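Local atomic coordinates of large adhesion protein (Lap) involved in biofilm formation (Marinobacter hydrocarbonoclasticus, PDB entry 6XI3), a protein that is a large bacterial adhesin involved in biofilm formation, whose tandem Ig-like beta-sandwich repeats bind calcium at their junctions and probably extend it toward its target. Residues Ala44-Thr49 / Thr86-Ser91; Thr64-Asn69 / Ser92-Ser97; Ser97-Ala102 / Ser115-Leu120; Ala119-Ala124 / Thr147-Pro152. One frame throughout, in Å; residues are numbered along the deposited sequence.

Contact 1 of 4, residues Ala44-Thr49 / Thr86-Ser91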
# COMPACT_ATOMS: atom_id res chain seq x y z
N ALA A 44 -23.73 -31.76 -40.45
CA ALA A 44 -24.46 -30.81 -41.30
C ALA A 44 -25.30 -31.59 -42.29
O ALA A 44 -24.91 -32.70 -42.69
CB ALA A 44 -23.49 -29.90 -42.02
N ASN A 45 -26.39 -30.96 -42.70
CA ASN A 45 -27.28 -31.46 -43.77
C ASN A 45 -27.21 -30.44 -44.90
O ASN A 45 -27.33 -29.18 -44.62
CB ASN A 45 -28.71 -31.68 -43.30
CG ASN A 45 -28.82 -32.58 -42.08
OD1 ASN A 45 -27.86 -33.28 -41.71
ND2 ASN A 45 -30.01 -32.59 -41.49
N LEU A 46 -26.98 -30.96 -46.11
CA LEU A 46 -26.85 -30.20 -47.38
C LEU A 46 -27.89 -30.72 -48.36
O LEU A 46 -28.16 -31.92 -48.34
CB LEU A 46 -25.48 -30.50 -48.00
CG LEU A 46 -24.28 -30.35 -47.10
CD1 LEU A 46 -23.07 -30.93 -47.78
CD2 LEU A 46 -24.06 -28.89 -46.78
N SER A 47 -28.31 -29.87 -49.28
CA SER A 47 -29.10 -30.28 -50.46
C SER A 47 -28.78 -29.36 -51.64
O SER A 47 -28.13 -28.31 -51.47
CB SER A 47 -30.58 -30.31 -50.13
OG SER A 47 -31.02 -29.06 -49.63
N GLY A 48 -29.23 -29.75 -52.83
CA GLY A 48 -29.24 -28.81 -53.95
C GLY A 48 -30.05 -29.33 -55.12
O GLY A 48 -30.78 -30.38 -54.98
N THR A 49 -29.91 -28.62 -56.21
CA THR A 49 -30.62 -28.84 -57.49
C THR A 49 -29.61 -28.73 -58.61
O THR A 49 -28.58 -28.03 -58.44
CB THR A 49 -31.77 -27.84 -57.69
OG1 THR A 49 -31.16 -26.55 -57.81
CG2 THR A 49 -32.76 -27.86 -56.54
N THR A 86 -27.15 -36.01 -45.49
CA THR A 86 -27.64 -35.84 -44.09
C THR A 86 -26.55 -36.36 -43.14
O THR A 86 -25.98 -37.41 -43.45
CB THR A 86 -28.95 -36.62 -43.89
OG1 THR A 86 -29.93 -36.06 -44.77
CG2 THR A 86 -29.48 -36.56 -42.46
N GLY A 87 -26.32 -35.71 -42.01
CA GLY A 87 -25.39 -36.24 -40.99
C GLY A 87 -23.96 -36.20 -41.45
O GLY A 87 -23.18 -37.07 -41.02
N VAL A 88 -23.59 -35.24 -42.32
CA VAL A 88 -22.17 -35.10 -42.75
C VAL A 88 -21.34 -34.76 -41.50
O VAL A 88 -21.69 -33.81 -40.81
CB VAL A 88 -21.99 -34.05 -43.84
CG1 VAL A 88 -20.52 -33.83 -44.16
CG2 VAL A 88 -22.78 -34.43 -45.10
N ASP A 89 -20.27 -35.48 -41.26
CA ASP A 89 -19.39 -35.31 -40.07
C ASP A 89 -18.54 -34.04 -40.22
O ASP A 89 -17.63 -34.04 -41.06
CB ASP A 89 -18.46 -36.51 -39.95
CG ASP A 89 -17.77 -36.58 -38.59
OD1 ASP A 89 -17.88 -35.61 -37.76
OD2 ASP A 89 -17.17 -37.61 -38.37
N ILE A 90 -18.80 -33.04 -39.38
CA ILE A 90 -17.94 -31.82 -39.34
C ILE A 90 -17.23 -31.70 -37.99
O ILE A 90 -16.72 -30.60 -37.69
CB ILE A 90 -18.76 -30.57 -39.71
CG1 ILE A 90 -20.00 -30.40 -38.84
CG2 ILE A 90 -19.13 -30.66 -41.20
CD1 ILE A 90 -20.75 -29.12 -39.11
N SER A 91 -17.02 -32.82 -37.30
CA SER A 91 -16.26 -32.87 -36.03
C SER A 91 -14.79 -32.54 -36.28
O SER A 91 -14.14 -32.09 -35.35
CB SER A 91 -16.41 -34.19 -35.32
OG SER A 91 -15.81 -35.22 -36.08

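Contact 2 of 4, residues Thr64-Asn69 / Ser92-Ser97. With CA (calcium ion), chain E.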
# COMPACT_ATOMS: atom_id res chain seq x y z
N THR A 64 -15.27 -26.04 -45.78
CA THR A 64 -14.03 -25.41 -45.30
C THR A 64 -14.33 -24.56 -44.06
O THR A 64 -15.28 -23.75 -44.09
CB THR A 64 -13.39 -24.55 -46.40
OG1 THR A 64 -13.28 -25.40 -47.53
CG2 THR A 64 -12.03 -23.99 -46.03
N ASP A 65 -13.50 -24.68 -43.04
CA ASP A 65 -13.73 -23.93 -41.78
C ASP A 65 -12.82 -22.68 -41.74
O ASP A 65 -12.05 -22.45 -42.70
CB ASP A 65 -13.56 -24.89 -40.60
CG ASP A 65 -12.12 -25.26 -40.34
OD1 ASP A 65 -11.23 -24.63 -40.97
OD2 ASP A 65 -11.90 -26.16 -39.48
N SER A 66 -12.92 -21.93 -40.64
CA SER A 66 -12.21 -20.66 -40.37
C SER A 66 -10.69 -20.86 -40.32
O SER A 66 -9.99 -19.87 -40.33
CB SER A 66 -12.72 -20.05 -39.08
OG SER A 66 -12.55 -20.94 -37.99
N ALA A 67 -10.19 -22.09 -40.21
CA ALA A 67 -8.74 -22.41 -40.15
C ALA A 67 -8.24 -23.06 -41.46
O ALA A 67 -7.07 -23.52 -41.49
CB ALA A 67 -8.50 -23.32 -38.98
N GLY A 68 -9.09 -23.20 -42.47
CA GLY A 68 -8.76 -23.90 -43.73
C GLY A 68 -8.86 -25.42 -43.69
O GLY A 68 -8.57 -26.02 -44.71
N ASN A 69 -9.28 -26.06 -42.58
CA ASN A 69 -9.55 -27.52 -42.57
C ASN A 69 -10.68 -27.81 -43.58
O ASN A 69 -11.58 -26.98 -43.71
CB ASN A 69 -9.91 -28.02 -41.19
CG ASN A 69 -8.86 -27.61 -40.17
OD1 ASN A 69 -7.72 -28.03 -40.30
ND2 ASN A 69 -9.25 -26.82 -39.19
N SER A 92 -14.28 -32.72 -37.49
CA SER A 92 -12.89 -32.34 -37.86
C SER A 92 -12.77 -30.81 -37.97
O SER A 92 -11.65 -30.33 -38.02
CB SER A 92 -12.45 -33.02 -39.14
OG SER A 92 -13.21 -32.57 -40.25
N LEU A 93 -13.87 -30.06 -38.06
CA LEU A 93 -13.77 -28.62 -38.35
C LEU A 93 -13.78 -27.86 -37.02
O LEU A 93 -14.32 -28.39 -36.02
CB LEU A 93 -14.91 -28.16 -39.26
CG LEU A 93 -14.99 -28.90 -40.59
CD1 LEU A 93 -16.12 -28.34 -41.45
CD2 LEU A 93 -13.67 -28.84 -41.33
N VAL A 94 -13.21 -26.66 -37.05
CA VAL A 94 -13.24 -25.73 -35.89
C VAL A 94 -14.40 -24.76 -36.06
O VAL A 94 -14.88 -24.58 -37.18
CB VAL A 94 -11.90 -25.00 -35.69
CG1 VAL A 94 -10.80 -26.00 -35.40
CG2 VAL A 94 -11.53 -24.08 -36.84
N ASP A 95 -14.79 -24.14 -34.95
CA ASP A 95 -15.89 -23.15 -34.87
C ASP A 95 -15.57 -21.93 -35.73
O ASP A 95 -14.39 -21.65 -36.00
CB ASP A 95 -16.19 -22.77 -33.41
CG ASP A 95 -16.97 -23.82 -32.62
OD1 ASP A 95 -17.23 -24.93 -33.19
OD2 ASP A 95 -17.35 -23.51 -31.46
N GLY A 96 -16.62 -21.21 -36.09
CA GLY A 96 -16.58 -20.02 -36.95
C GLY A 96 -17.37 -20.27 -38.22
O GLY A 96 -18.29 -21.13 -38.20
N SER A 97 -17.01 -19.57 -39.29
CA SER A 97 -17.72 -19.66 -40.58
C SER A 97 -17.48 -21.04 -41.20
O SER A 97 -16.40 -21.61 -41.01
CB SER A 97 -17.26 -18.57 -41.50
OG SER A 97 -15.86 -18.74 -41.71
CA CA E . -17.55 -21.71 -30.12
O HOH W 1 -15.38 -20.77 -44.07
O HOH W 2 -15.05 -22.36 -38.72
O HOH W 3 -17.90 -19.97 -28.51

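Contact 3 of 4, residues Ser97-Ala102 / Ser115-Leu120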
# COMPACT_ATOMS: atom_id res chain seq x y z
N SER A 97 -17.01 -19.57 -39.29
CA SER A 97 -17.72 -19.66 -40.58
C SER A 97 -17.48 -21.04 -41.20
O SER A 97 -16.40 -21.61 -41.01
CB SER A 97 -17.26 -18.57 -41.50
OG SER A 97 -15.86 -18.74 -41.71
N LEU A 98 -18.47 -21.55 -41.90
CA LEU A 98 -18.34 -22.74 -42.78
C LEU A 98 -18.65 -22.25 -44.18
O LEU A 98 -19.69 -21.58 -44.33
CB LEU A 98 -19.37 -23.81 -42.39
CG LEU A 98 -19.22 -24.37 -40.99
CD1 LEU A 98 -20.38 -25.30 -40.67
CD2 LEU A 98 -17.89 -25.07 -40.85
N THR A 99 -17.79 -22.58 -45.14
CA THR A 99 -18.08 -22.38 -46.59
C THR A 99 -18.23 -23.74 -47.26
O THR A 99 -17.30 -24.58 -47.19
CB THR A 99 -17.01 -21.56 -47.32
OG1 THR A 99 -16.78 -20.41 -46.50
CG2 THR A 99 -17.44 -21.13 -48.71
N VAL A 100 -19.39 -23.93 -47.85
CA VAL A 100 -19.74 -25.13 -48.63
C VAL A 100 -19.47 -24.76 -50.09
O VAL A 100 -19.93 -23.68 -50.51
CB VAL A 100 -21.20 -25.53 -48.38
CG1 VAL A 100 -21.57 -26.76 -49.19
CG2 VAL A 100 -21.49 -25.75 -46.91
N GLU A 101 -18.70 -25.58 -50.81
CA GLU A 101 -18.52 -25.41 -52.28
C GLU A 101 -19.06 -26.68 -52.94
O GLU A 101 -18.67 -27.78 -52.49
CB GLU A 101 -17.05 -25.20 -52.69
CG GLU A 101 -16.43 -23.87 -52.25
CD GLU A 101 -17.00 -22.58 -52.86
OE1 GLU A 101 -17.58 -22.63 -53.99
OE2 GLU A 101 -16.86 -21.52 -52.18
N ALA A 102 -19.96 -26.56 -53.90
CA ALA A 102 -20.43 -27.71 -54.68
C ALA A 102 -19.92 -27.56 -56.11
O ALA A 102 -19.84 -26.42 -56.59
CB ALA A 102 -21.92 -27.79 -54.63
N SER A 115 -21.95 -22.10 -53.98
CA SER A 115 -21.43 -22.10 -52.59
C SER A 115 -22.58 -21.85 -51.62
O SER A 115 -23.62 -21.37 -52.06
CB SER A 115 -20.34 -21.08 -52.46
OG SER A 115 -20.92 -19.80 -52.67
N ALA A 116 -22.40 -22.17 -50.35
CA ALA A 116 -23.37 -21.86 -49.28
C ALA A 116 -22.56 -21.63 -48.03
O ALA A 116 -21.36 -22.01 -48.03
CB ALA A 116 -24.38 -22.97 -49.10
N ASN A 117 -23.15 -20.97 -47.03
CA ASN A 117 -22.39 -20.54 -45.84
C ASN A 117 -23.24 -20.80 -44.60
O ASN A 117 -24.45 -20.87 -44.72
CB ASN A 117 -22.00 -19.07 -45.92
CG ASN A 117 -21.16 -18.82 -47.15
OD1 ASN A 117 -19.94 -18.75 -47.05
ND2 ASN A 117 -21.82 -18.68 -48.29
N GLY A 118 -22.58 -21.00 -43.47
CA GLY A 118 -23.25 -21.16 -42.18
C GLY A 118 -22.23 -20.91 -41.09
O GLY A 118 -21.09 -20.49 -41.43
N ALA A 119 -22.60 -21.17 -39.86
CA ALA A 119 -21.70 -20.97 -38.69
C ALA A 119 -21.70 -22.26 -37.86
O ALA A 119 -22.76 -22.92 -37.80
CB ALA A 119 -22.19 -19.77 -37.92
N LEU A 120 -20.54 -22.62 -37.30
CA LEU A 120 -20.37 -23.77 -36.39
C LEU A 120 -20.01 -23.23 -35.00
O LEU A 120 -19.10 -22.38 -34.90
CB LEU A 120 -19.23 -24.65 -36.93
CG LEU A 120 -18.87 -25.88 -36.10
CD1 LEU A 120 -20.05 -26.84 -35.95
CD2 LEU A 120 -17.70 -26.61 -36.74

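Contact 4 of 4, residues Ala119-Ala124 / Thr147-Pro152. With CA (calcium ion), chain E.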
# COMPACT_ATOMS: atom_id res chain seq x y z
N ALA A 119 -22.60 -21.17 -39.86
CA ALA A 119 -21.70 -20.97 -38.69
C ALA A 119 -21.70 -22.26 -37.86
O ALA A 119 -22.76 -22.92 -37.80
CB ALA A 119 -22.19 -19.77 -37.92
N LEU A 120 -20.54 -22.62 -37.30
CA LEU A 120 -20.37 -23.77 -36.39
C LEU A 120 -20.01 -23.23 -35.00
O LEU A 120 -19.10 -22.38 -34.90
CB LEU A 120 -19.23 -24.65 -36.93
CG LEU A 120 -18.87 -25.88 -36.10
CD1 LEU A 120 -20.05 -26.84 -35.95
CD2 LEU A 120 -17.70 -26.61 -36.74
N ASP A 121 -20.70 -23.73 -33.97
CA ASP A 121 -20.44 -23.38 -32.55
C ASP A 121 -20.69 -24.62 -31.69
O ASP A 121 -21.72 -24.71 -31.04
CB ASP A 121 -21.24 -22.16 -32.11
CG ASP A 121 -20.84 -21.65 -30.73
OD1 ASP A 121 -19.79 -22.08 -30.16
OD2 ASP A 121 -21.53 -20.78 -30.26
N ALA A 122 -19.79 -25.59 -31.86
CA ALA A 122 -19.78 -26.89 -31.19
C ALA A 122 -18.99 -26.77 -29.89
O ALA A 122 -19.14 -27.69 -29.11
CB ALA A 122 -19.17 -27.93 -32.09
N THR A 123 -18.16 -25.74 -29.70
CA THR A 123 -17.28 -25.63 -28.50
C THR A 123 -17.50 -24.28 -27.79
O THR A 123 -17.41 -23.23 -28.44
CB THR A 123 -15.81 -25.87 -28.88
OG1 THR A 123 -15.71 -27.09 -29.59
CG2 THR A 123 -14.89 -25.97 -27.68
N ALA A 124 -17.80 -24.32 -26.48
CA ALA A 124 -17.96 -23.11 -25.64
C ALA A 124 -16.58 -22.46 -25.48
O ALA A 124 -15.64 -23.19 -25.16
CB ALA A 124 -18.58 -23.44 -24.29
N THR A 147 -7.01 -21.93 -22.75
CA THR A 147 -8.19 -21.40 -23.47
C THR A 147 -8.96 -22.58 -24.04
O THR A 147 -8.37 -23.64 -24.20
CB THR A 147 -7.77 -20.41 -24.57
OG1 THR A 147 -7.01 -21.11 -25.56
CG2 THR A 147 -6.96 -19.26 -24.01
N THR A 148 -10.20 -22.31 -24.42
CA THR A 148 -11.08 -23.24 -25.16
C THR A 148 -11.69 -22.44 -26.31
O THR A 148 -12.18 -21.33 -26.06
CB THR A 148 -12.15 -23.82 -24.23
OG1 THR A 148 -11.48 -24.44 -23.14
CG2 THR A 148 -13.04 -24.84 -24.90
N ASP A 149 -11.68 -23.00 -27.52
CA ASP A 149 -12.23 -22.35 -28.74
C ASP A 149 -11.55 -21.01 -29.05
O ASP A 149 -12.19 -20.15 -29.65
CB ASP A 149 -13.74 -22.12 -28.65
CG ASP A 149 -14.35 -22.05 -30.05
OD1 ASP A 149 -13.69 -22.58 -30.95
OD2 ASP A 149 -15.42 -21.42 -30.22
N VAL A 150 -10.30 -20.83 -28.67
CA VAL A 150 -9.46 -19.68 -29.13
C VAL A 150 -8.39 -20.22 -30.07
O VAL A 150 -7.72 -21.19 -29.68
CB VAL A 150 -8.82 -18.96 -27.93
CG1 VAL A 150 -7.91 -17.81 -28.39
CG2 VAL A 150 -9.88 -18.48 -26.96
N ALA A 151 -8.25 -19.63 -31.26
CA ALA A 151 -7.38 -20.15 -32.34
C ALA A 151 -5.93 -20.08 -31.91
O ALA A 151 -5.50 -19.05 -31.40
CB ALA A 151 -7.58 -19.38 -33.63
N PRO A 152 -5.12 -21.13 -32.14
CA PRO A 152 -3.67 -21.00 -31.99
C PRO A 152 -3.15 -19.77 -32.76
O PRO A 152 -3.78 -19.39 -33.75
CB PRO A 152 -3.15 -22.33 -32.55
CG PRO A 152 -4.27 -23.29 -32.26
CD PRO A 152 -5.54 -22.49 -32.51
CA CA E . -17.55 -21.71 -30.12
O HOH W 3 -17.90 -19.97 -28.51

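Contact 1 of 4, residues Ala44-Thr49 / Thr86-Ser91
The carboxamide of Asn45 has Thr86 lying over one of its faces, with Thr86 CG2 3.7 Å from Asn45 OD1. On the same side, but displaced to the oxygen end, the amide of Gly87 donates to Asn45 OD1 at 2.9 Å. The N-H points almost straight at the oxygen (171°), yet its nitrogen stands 31° off the amide plane. With CG beside the backbone N (chi1 -53°), the Asn45 side chain leans across to the turn at Gly87. Ala44 and Val88 form an antiparallel hydrogen-bonded pair: Ala44 N reaches Val88 O at 2.9 Å, and Val88 N returns a bond of the same length to Ala44 O.

The apolar contacts are lighter. Ala44 CB meets Ile90 CD1 at 4.1 Å, and Leu46 CD1 approaches Val88 CG2 more distantly. Leu34, on the strand beyond, also touches Ala44 and Leu46, while Ile63 of strand 58-64 packs on Val88 and Ile90, so these residues face the interior of the sandwich. Gly87 and Val88 both stand opposite Ala44, and Gly87 has a positive phi. This fits a G1 beta bulge, placed where the last strand of a three-stranded sheet turns a corner.

Contact 2 of 4, residues Thr64-Asn69 / Ser92-Ser97
Direct hydrogen bonds join Asp65 and Ser66 to the backbone of 92-97. Val94 N points nearly straight at Asp65 OD2 (2.8 Å, 170°), on the anti side but tilted out of the carboxylate plane, while Asn69 ND2 takes the syn lone pair of the same oxygen at 2.7 Å. Two donors thus limit the carboxylate's rotation. Ser66 holds OG between its backbone N and carbonyl carbon (chi1 58°), from where it donates to Asp95 O at 2.8 Å.

Locally, Asp65 OD1 accepts from Ala67 N at 2.8 Å, from above the carboxylate plane, making an Asx turn within a type I turn from Asp65 to Gly68. One side chain thus shapes the loop between strands 58-64 and 70-76 of the Ig-like sandwich and ties it to the start of strand 96-105.

One water accepts from Ser66 N and donates to Val94 O and Ser97 O, and another links Thr64 O with Ser97 OG.

Van der Waals contact centres on Val94 CG2, set among Asp65 OD2, Ser66 OG and Ala67 CB, the last at 3.8 Å. On the side turned away from 64-69, Asp95 OD2 binds calcium at 2.3 Å, and Asp95 OD1 accepts from Ala122 N.

Contact 3 of 4, residues Ser97-Ala102 / Ser115-Leu120
With CG beside its backbone N (chi1 -62°), Leu98 sends CD1 across to Leu120, whose CB receives it at 4.0 Å while the rest of the Leu120 side chain is directed elsewhere. A bend at chi2 (-65°) folds the carboxylate of Glu101 back toward the neighbouring strand, where Ser115 CB approaches obliquely from one side of the carboxylate plane, at its oxygen end, 3.5 Å from both Glu101 OE1 and Glu101 OE2.

Thr99 and Asn117 share the face of the sheet that bears Glu101 and Ser115. Their side chains run alongside each other and point the same way, Asn117 OD1 coming 3.8 Å from Thr99 CG2. On the other face Val100 CB sits against Ala116 CB at 4.1 Å, and Val37 and Val32 of strand 29-38 pack on Leu98 and Val100 respectively.

The backbones are joined by four bonds in two reciprocal pairs. Leu98 and Gly118 exchange one pair, Val100 and Ala116 the other, with Val100 N to Ala116 O spanning 2.8 Å. At 150° between their directions, the strands have the twist of an antiparallel beta hairpin, here forming one margin of the four-stranded sheet of an Ig-like beta-sandwich domain.

Contact 4 of 4, residues Ala119-Ala124 / Thr147-Pro152
Thr123 and Asp149 are drawn together by a calcium ion, around which the tight part of this contact is built. Asp149 OD2 binds the metal at 2.1 Å, Asp121 OD1 at 2.3 Å and the backbone oxygen Thr123 O also at 2.3 Å from the ion. Asp95 OD2 and Asn205 OD1 from neighbouring loops, with one water, complete six ligands. Both aspartates of this contact swing their carboxylates away from the backbone N (chi1 -171° in Asp121, -155° in Asp149), and each offers a single oxygen. The remaining oxygen of Asp149, OD1, is taken by a salt bridge from Arg204, a second-shell residue that probably fixes the rotation of the carboxylate.

Beyond the ion the segments meet at few points, though closely where they do. The methyls Thr123 CG2 and Thr148 CG2 touch at 3.5 Å, their side chains crossing at about a right angle, and Ala124 O lies only 3.1 Å from Thr148 CG2. Little surface is buried, 172 Å² in all, and Asp121 and Ala124 are solvent-exposed. The coordinating water, 2.4 Å from the calcium, is the one solvent ligand.

Asp121 OD1 and Asp149 OD2 lie 4.4 Å apart, like charges bridged by the cation. With Asp95 they gather three carboxylates at the joint between successive beta sandwiches, so the metal would be expected to neutralise charge that might otherwise push the domains apart. That chemistry is consistent with calcium holding the tandem repeats in an extended line.

Contacts 1 and 3 belong to the two facing sheets of one sandwich and meet in its core, where Ile90 packs on Leu98 and Leu120 and Leu46 on Val100. Both pair strands through backbone bonds, but contact 1 is a short bulged bridge and contact 3 a long regular ladder. Contact 2 shares Ser97 and strand 96-105 with contact 3, yet lies in loops at the sheet's end and relies on side-chain and water-mediated bonds. Contact 4 continues from contact 3 through Ala119 and Leu120 to the surface, where metal coordination replaces hydrogen bonding. Asp95 of contact 2 binds the same calcium, coupling the loop to the domain junction.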